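Local coordinates for prolyl-tRNA synthetase (Giardia lamblia ATCC 50803, PDB 3IAL), which probably joins L-proline to tRNA(Pro) at the expense of ATP, and is captured here with the prolyl-adenylate intermediate bound, at residues 328-331 with 332-335; 355-359 with 360-364; 444-447 with 448-452. One frame throughout, in Å; residues are numbered along the deposited sequence.

Contact 1: residues 328-331 with 332-335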
loop_
_atom_site.group_PDB
_atom_site.type_symbol
_atom_site.label_atom_id
_atom_site.label_comp_id
_atom_site.label_asym_id
_atom_site.label_seq_id
_atom_site.Cartn_x
_atom_site.Cartn_y
_atom_site.Cartn_z
ATOM N N ILE B 328 13.537 28.876 -0.196
ATOM C CA ILE B 328 12.721 28.468 -1.336
ATOM C C ILE B 328 12.219 27.036 -1.122
ATOM O O ILE B 328 11.023 26.774 -1.228
ATOM C CB ILE B 328 13.497 28.561 -2.665
ATOM C CG1 ILE B 328 13.760 30.028 -3.027
ATOM C CG2 ILE B 328 12.727 27.897 -3.790
ATOM C CD1 ILE B 328 14.504 30.210 -4.345
ATOM N N ALA B 329 13.131 26.123 -0.795
ATOM C CA ALA B 329 12.752 24.734 -0.540
ATOM C C ALA B 329 11.682 24.617 0.558
ATOM O O ALA B 329 10.704 23.891 0.389
ATOM C CB ALA B 329 13.979 23.895 -0.194
ATOM N N ASP B 330 11.864 25.340 1.661
ATOM C CA ASP B 330 10.947 25.266 2.802
ATOM C C ASP B 330 9.547 25.780 2.460
ATOM O O ASP B 330 8.558 25.177 2.855
ATOM C CB ASP B 330 11.508 26.019 4.020
ATOM C CG ASP B 330 12.709 25.314 4.655
ATOM O OD1 ASP B 330 12.841 24.080 4.501
ATOM O OD2 ASP B 330 13.522 25.999 5.321
ATOM N N THR B 331 9.473 26.890 1.729
ATOM C CA THR B 331 8.199 27.408 1.227
ATOM C C THR B 331 7.502 26.401 0.292
ATOM O O THR B 331 6.325 26.081 0.480
ATOM C CB THR B 331 8.408 28.744 0.491
ATOM O OG1 THR B 331 8.874 29.725 1.423
ATOM C CG2 THR B 331 7.113 29.237 -0.148
ATOM N N LEU B 332 8.231 25.894 -0.701
ATOM C CA LEU B 332 7.667 24.914 -1.642
ATOM C C LEU B 332 7.181 23.625 -0.949
ATOM O O LEU B 332 6.166 23.055 -1.351
ATOM C CB LEU B 332 8.670 24.566 -2.745
ATOM C CG LEU B 332 9.173 25.701 -3.641
ATOM C CD1 LEU B 332 10.028 25.116 -4.755
ATOM C CD2 LEU B 332 8.035 26.547 -4.212
ATOM N N LYS B 333 7.887 23.178 0.088
ATOM C CA LYS B 333 7.478 21.973 0.819
ATOM C C LYS B 333 6.325 22.252 1.793
ATOM O O LYS B 333 5.272 21.608 1.726
ATOM C CB LYS B 333 8.662 21.358 1.573
ATOM C CG LYS B 333 9.675 20.666 0.669
ATOM C CD LYS B 333 10.697 19.856 1.463
ATOM C CE LYS B 333 11.681 20.748 2.193
ATOM N NZ LYS B 333 12.815 19.964 2.761
ATOM N N SER B 334 6.526 23.229 2.675
ATOM C CA SER B 334 5.603 23.477 3.782
ATOM C C SER B 334 4.267 24.085 3.351
ATOM O O SER B 334 3.215 23.666 3.836
ATOM C CB SER B 334 6.270 24.367 4.832
ATOM O OG SER B 334 7.552 23.860 5.161
ATOM N N LYS B 335 4.308 25.062 2.447
ATOM C CA LYS B 335 3.093 25.786 2.038
ATOM C C LYS B 335 2.353 25.144 0.858
ATOM O O LYS B 335 1.137 25.286 0.746
ATOM C CB LYS B 335 3.418 27.249 1.693
ATOM C CG LYS B 335 3.651 28.154 2.894
ATOM C CD LYS B 335 2.354 28.450 3.655
ATOM C CE LYS B 335 2.512 29.643 4.589
ATOM N NZ LYS B 335 1.537 29.604 5.718
#
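Four successive i to i+4 backbone bonds run from Ile-328, Ala-329, Asp-330 and Thr-331 to Leu-332, Lys-333, Ser-334 and Lys-335, and the first, Leu-332 N to Ile-328 O at 3.0 Å, is almost straight (174°). They lie in the C-terminal part of helix 315-334, the crossover helix of a beta-alpha-beta unit in the anticodon-binding domain, between strands 302-307 and 340-342. Asp-330 O takes two donors, Ser-334 N at 2.8 Å and Ser-334 OG also at 2.8 Å, which arrive from opposite faces of the carbonyl plane. The hydroxyl gets there because OG stands beside the backbone N (chi1 -49°), folding the serine back onto its own helix. On the buried side Ile-328 and Leu-332 lie side by side, CG2 against CD1 at 4.0 Å; Ile-328 also touches Ile-304 and Val-368, and Leu-332 touches Val-340 and Ile-366, which seats this ridge on the sheet. Thr-331 OG1 is hydrogen-bonded to Glu-327 O, one turn earlier. On the exposed flank Lys-333 lays CG 3.4 Å from Ala-329 O, and a bend at chi3 (-72°) brings its amine round toward Asp-330 without closing a salt bridge: Lys-333 NZ stays 4.5 Å from Asp-330 OD1.

Contact 2: residues 355-359 with 360-364; sequences YYYEL and KGVPL
Tyr-356 offers one ring face to the aliphatic part of Lys-360, one turn on, in the turn where helix 350-359 of the anticodon-binding domain ends in a Schellman motif. Lys-360 CG sits 4.0 Å from the Tyr-356 ring centroid and only 11° off its normal, a CH-pi contact over the centre of the face. Bends at chi2 and chi3 curl the lysine chain back, so that Lys-360 CE comes 3.6 Å from Tyr-356 OH, while NZ is hydrogen-bonded to Ala-35 O and forms a cation-pi pair with Tyr-53. These partners tie the turn to the N-terminal part of the chain. Tyr-357 and Val-362 lie side by side, CD1 to CG2 at 4.0 Å, with CG2 oblique to the ring; both also touch Val-303, and Tyr-357 OH is hydrogen-bonded to Asp-343 OD2. The chain leaves the helix at Gly-361, whose phi is positive. Val-362 N reaches Tyr-357 O at 3.1 Å, whereas Gly-361 N meets Glu-358 O from above the carbonyl plane, 72° out of it. A water spans the turn, donating to Val-362 O at 2.6 Å and weakly to Tyr-357 O at 3.3 Å.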
loop_
_atom_site.group_PDB
_atom_site.type_symbol
_atom_site.label_atom_id
_atom_site.label_comp_id
_atom_site.label_asym_id
_atom_site.label_seq_id
_atom_site.Cartn_x
_atom_site.Cartn_y
_atom_site.Cartn_z
ATOM N N TYR B 355 21.930 16.472 -17.175
ATOM C CA TYR B 355 21.764 15.154 -17.775
ATOM C C TYR B 355 20.959 14.229 -16.868
ATOM O O TYR B 355 19.990 13.607 -17.312
ATOM C CB TYR B 355 23.126 14.502 -18.060
ATOM C CG TYR B 355 23.025 13.018 -18.346
ATOM C CD1 TYR B 355 22.566 12.559 -19.584
ATOM C CD2 TYR B 355 23.356 12.072 -17.376
ATOM C CE1 TYR B 355 22.457 11.203 -19.858
ATOM C CE2 TYR B 355 23.252 10.697 -17.638
ATOM C CZ TYR B 355 22.801 10.274 -18.882
ATOM O OH TYR B 355 22.689 8.933 -19.165
ATOM N N TYR B 356 21.380 14.146 -15.605
ATOM C CA TYR B 356 20.799 13.220 -14.636
ATOM C C TYR B 356 19.344 13.562 -14.306
ATOM O O TYR B 356 18.482 12.692 -14.359
ATOM C CB TYR B 356 21.644 13.190 -13.355
ATOM C CG TYR B 356 21.087 12.323 -12.243
ATOM C CD1 TYR B 356 21.295 10.945 -12.234
ATOM C CD2 TYR B 356 20.358 12.882 -11.194
ATOM C CE1 TYR B 356 20.789 10.144 -11.211
ATOM C CE2 TYR B 356 19.839 12.087 -10.163
ATOM C CZ TYR B 356 20.062 10.720 -10.181
ATOM O OH TYR B 356 19.567 9.926 -9.171
ATOM N N TYR B 357 19.079 14.819 -13.963
ATOM C CA TYR B 357 17.726 15.237 -13.592
ATOM C C TYR B 357 16.758 15.201 -14.768
ATOM O O TYR B 357 15.574 14.908 -14.584
ATOM C CB TYR B 357 17.729 16.599 -12.872
ATOM C CG TYR B 357 18.424 16.494 -11.533
ATOM C CD1 TYR B 357 17.953 15.615 -10.562
ATOM C CD2 TYR B 357 19.571 17.225 -11.250
ATOM C CE1 TYR B 357 18.585 15.483 -9.339
ATOM C CE2 TYR B 357 20.221 17.092 -10.023
ATOM C CZ TYR B 357 19.720 16.213 -9.072
ATOM O OH TYR B 357 20.336 16.051 -7.846
ATOM N N GLU B 358 17.262 15.445 -15.974
ATOM C CA GLU B 358 16.428 15.297 -17.161
ATOM C C GLU B 358 16.173 13.823 -17.475
ATOM O O GLU B 358 15.052 13.452 -17.817
ATOM C CB GLU B 358 17.025 16.058 -18.345
ATOM C CG GLU B 358 16.983 17.585 -18.101
ATOM C CD GLU B 358 17.081 18.420 -19.366
ATOM O OE1 GLU B 358 17.449 17.877 -20.437
ATOM O OE2 GLU B 358 16.779 19.635 -19.276
ATOM N N LEU B 359 17.202 12.989 -17.330
ATOM C CA LEU B 359 17.054 11.527 -17.445
ATOM C C LEU B 359 15.950 11.014 -16.514
ATOM O O LEU B 359 15.144 10.177 -16.908
ATOM C CB LEU B 359 18.377 10.830 -17.111
ATOM C CG LEU B 359 18.417 9.304 -17.174
ATOM C CD1 LEU B 359 18.397 8.849 -18.620
ATOM C CD2 LEU B 359 19.653 8.785 -16.461
ATOM N N LYS B 360 15.920 11.539 -15.290
ATOM C CA LYS B 360 14.969 11.098 -14.265
ATOM C C LYS B 360 13.623 11.819 -14.354
ATOM O O LYS B 360 12.728 11.560 -13.556
ATOM C CB LYS B 360 15.563 11.307 -12.871
ATOM C CG LYS B 360 16.904 10.631 -12.643
ATOM C CD LYS B 360 16.762 9.145 -12.370
ATOM C CE LYS B 360 16.612 8.826 -10.887
ATOM N NZ LYS B 360 16.741 7.345 -10.642
ATOM N N GLY B 361 13.501 12.741 -15.304
ATOM C CA GLY B 361 12.245 13.405 -15.612
ATOM C C GLY B 361 11.689 14.347 -14.568
ATOM O O GLY B 361 10.471 14.544 -14.502
ATOM N N VAL B 362 12.562 14.957 -13.768
ATOM C CA VAL B 362 12.112 15.921 -12.753
ATOM C C VAL B 362 11.413 17.098 -13.451
ATOM O O VAL B 362 12.007 17.729 -14.302
ATOM C CB VAL B 362 13.283 16.440 -11.884
ATOM C CG1 VAL B 362 12.783 17.487 -10.856
ATOM C CG2 VAL B 362 13.969 15.280 -11.186
ATOM N N PRO B 363 10.136 17.368 -13.113
ATOM C CA PRO B 363 9.357 18.401 -13.813
ATOM C C PRO B 363 10.028 19.769 -13.907
ATOM O O PRO B 363 10.069 20.355 -14.990
ATOM C CB PRO B 363 8.082 18.495 -12.975
ATOM C CG PRO B 363 7.924 17.111 -12.410
ATOM C CD PRO B 363 9.307 16.641 -12.124
ATOM N N LEU B 364 10.561 20.260 -12.793
ATOM C CA LEU B 364 11.118 21.608 -12.741
ATOM C C LEU B 364 12.475 21.628 -12.052
ATOM O O LEU B 364 12.673 20.970 -11.029
ATOM C CB LEU B 364 10.166 22.539 -11.984
ATOM C CG LEU B 364 8.821 22.875 -12.623
ATOM C CD1 LEU B 364 7.900 23.559 -11.609
ATOM C CD2 LEU B 364 9.009 23.747 -13.845
HETATM O O HOH W 1 14.508 18.010 -15.085
#

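Contact 3: residues 444-447 with 448-452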
loop_
_atom_site.group_PDB
_atom_site.type_symbol
_atom_site.label_atom_id
_atom_site.label_comp_id
_atom_site.label_asym_id
_atom_site.label_seq_id
_atom_site.Cartn_x
_atom_site.Cartn_y
_atom_site.Cartn_z
ATOM N N LYS B 444 -11.699 2.676 -45.228
ATOM C CA LYS B 444 -12.904 2.285 -45.967
ATOM C C LYS B 444 -12.758 0.935 -46.666
ATOM O O LYS B 444 -13.609 0.572 -47.475
ATOM C CB LYS B 444 -13.243 3.339 -47.031
ATOM C CG LYS B 444 -13.482 4.744 -46.492
ATOM C CD LYS B 444 -14.138 5.662 -47.543
ATOM C CE LYS B 444 -13.197 5.999 -48.699
ATOM N NZ LYS B 444 -13.041 4.884 -49.688
ATOM N N SER B 445 -11.693 0.195 -46.360
ATOM C CA SER B 445 -11.426 -1.076 -47.028
ATOM C C SER B 445 -10.398 -1.923 -46.290
ATOM O O SER B 445 -9.653 -1.426 -45.460
ATOM C CB SER B 445 -10.930 -0.826 -48.457
ATOM O OG SER B 445 -9.568 -0.437 -48.451
ATOM N N PHE B 446 -10.356 -3.207 -46.622
ATOM C CA PHE B 446 -9.353 -4.116 -46.086
ATOM C C PHE B 446 -7.942 -3.575 -46.328
ATOM O O PHE B 446 -7.125 -3.527 -45.399
ATOM C CB PHE B 446 -9.508 -5.504 -46.710
ATOM C CG PHE B 446 -8.717 -6.573 -46.022
ATOM C CD1 PHE B 446 -9.211 -7.201 -44.889
ATOM C CD2 PHE B 446 -7.484 -6.975 -46.522
ATOM C CE1 PHE B 446 -8.480 -8.208 -44.254
ATOM C CE2 PHE B 446 -6.750 -7.978 -45.890
ATOM C CZ PHE B 446 -7.254 -8.594 -44.756
ATOM N N ASP B 447 -7.676 -3.147 -47.561
ATOM C CA ASP B 447 -6.361 -2.637 -47.956
ATOM C C ASP B 447 -5.952 -1.394 -47.176
ATOM O O ASP B 447 -4.796 -1.276 -46.772
ATOM C CB ASP B 447 -6.327 -2.322 -49.458
ATOM C CG ASP B 447 -6.314 -3.580 -50.329
ATOM O OD1 ASP B 447 -6.190 -4.698 -49.782
ATOM O OD2 ASP B 447 -6.425 -3.442 -51.566
ATOM N N GLU B 448 -6.893 -0.476 -46.965
ATOM C CA GLU B 448 -6.615 0.738 -46.200
ATOM C C GLU B 448 -6.298 0.449 -44.730
ATOM O O GLU B 448 -5.425 1.096 -44.150
ATOM C CB GLU B 448 -7.770 1.730 -46.308
ATOM C CG GLU B 448 -7.843 2.445 -47.661
ATOM C CD GLU B 448 -8.885 3.559 -47.701
ATOM O OE1 GLU B 448 -9.474 3.880 -46.648
ATOM O OE2 GLU B 448 -9.111 4.119 -48.798
ATOM N N ILE B 449 -6.996 -0.519 -44.132
ATOM C CA ILE B 449 -6.696 -0.944 -42.762
ATOM C C ILE B 449 -5.292 -1.548 -42.677
ATOM O O ILE B 449 -4.523 -1.219 -41.775
ATOM C CB ILE B 449 -7.695 -2.002 -42.243
ATOM C CG1 ILE B 449 -9.110 -1.422 -42.141
ATOM C CG2 ILE B 449 -7.264 -2.505 -40.882
ATOM C CD1 ILE B 449 -10.166 -2.469 -41.881
ATOM N N VAL B 450 -4.969 -2.430 -43.619
ATOM C CA VAL B 450 -3.663 -3.082 -43.657
ATOM C C VAL B 450 -2.510 -2.088 -43.854
ATOM O O VAL B 450 -1.498 -2.161 -43.164
ATOM C CB VAL B 450 -3.604 -4.143 -44.787
ATOM C CG1 VAL B 450 -2.171 -4.572 -45.049
ATOM C CG2 VAL B 450 -4.483 -5.337 -44.432
ATOM N N ALA B 451 -2.659 -1.179 -44.811
ATOM C CA ALA B 451 -1.634 -0.158 -45.069
ATOM C C ALA B 451 -1.437 0.743 -43.852
ATOM O O ALA B 451 -0.317 1.176 -43.577
ATOM C CB ALA B 451 -1.988 0.679 -46.297
ATOM N N CYS B 452 -2.523 1.012 -43.127
ATOM C CA CYS B 452 -2.462 1.824 -41.914
ATOM C C CYS B 452 -1.632 1.116 -40.850
ATOM O O CYS B 452 -0.670 1.677 -40.319
ATOM C CB CYS B 452 -3.865 2.107 -41.380
ATOM S SG CYS B 452 -3.887 2.937 -39.776
#
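Glu-448 is gripped at both ends: its carboxylate OE1 accepts from Lys-444 N at 2.9 Å, and its backbone N donates to Ser-445 OG at 3.1 Å. The second is a capping bond: Ser-445 is the N-cap residue of helix 446-455, and a chi1 of 78° puts OG between the backbone N and the carbonyl carbon, facing the first turn. Glu-448 stretches out past Ser-445, its CG 3.5 Å from Ser-445 OG, so that its carboxylate arrives alongside Lys-444, whose N lies above the carboxylate plane, 47° out of it. Lys-444 NZ remains 4.1 Å from Glu-448 OE2, too far for an ion pair in contact, though the opposite charges may still attract. Ordinary helical bonds follow, among them Ile-449 N to Ser-445 O at 3.1 Å and Ala-451 N to Asp-447 O at 2.9 Å. Farther out, the Phe-446 ring slants across Val-450, CE2 to CG2 3.8 Å. The helix belongs to a beta-alpha-beta unit of the C-terminal region, between strands 440-442 and 459-464. Phe-446 packs on Lys-477, Leu-478 and Ala-481 of helix 472-482, while Ile-449 bridges Leu-478 on that helix and Ala-460 and Phe-462 on strand 459-464.

Overall arrangement
From the N terminus the three contacts come strictly in series; none nests in or crosses another, and each is local, with no loop between its two halves. Contact 1 lies near the end of helix 315-334, before strand 340-342; contact 2 turns the chain from helix 350-359 toward strand 364-369. Both lie in the anticodon-binding domain and pack against its five-stranded mixed sheet, each touching strand 302-307; their centres are about 20 Å apart. Contact 3 opens helix 446-455 in the C-terminal region, between strands 440-442 and 459-464 and against helix 472-482. Its centre is about 55 Å from that of contact 1, on the opposite side of the chain's centre, and about 41 Å from that of contact 2.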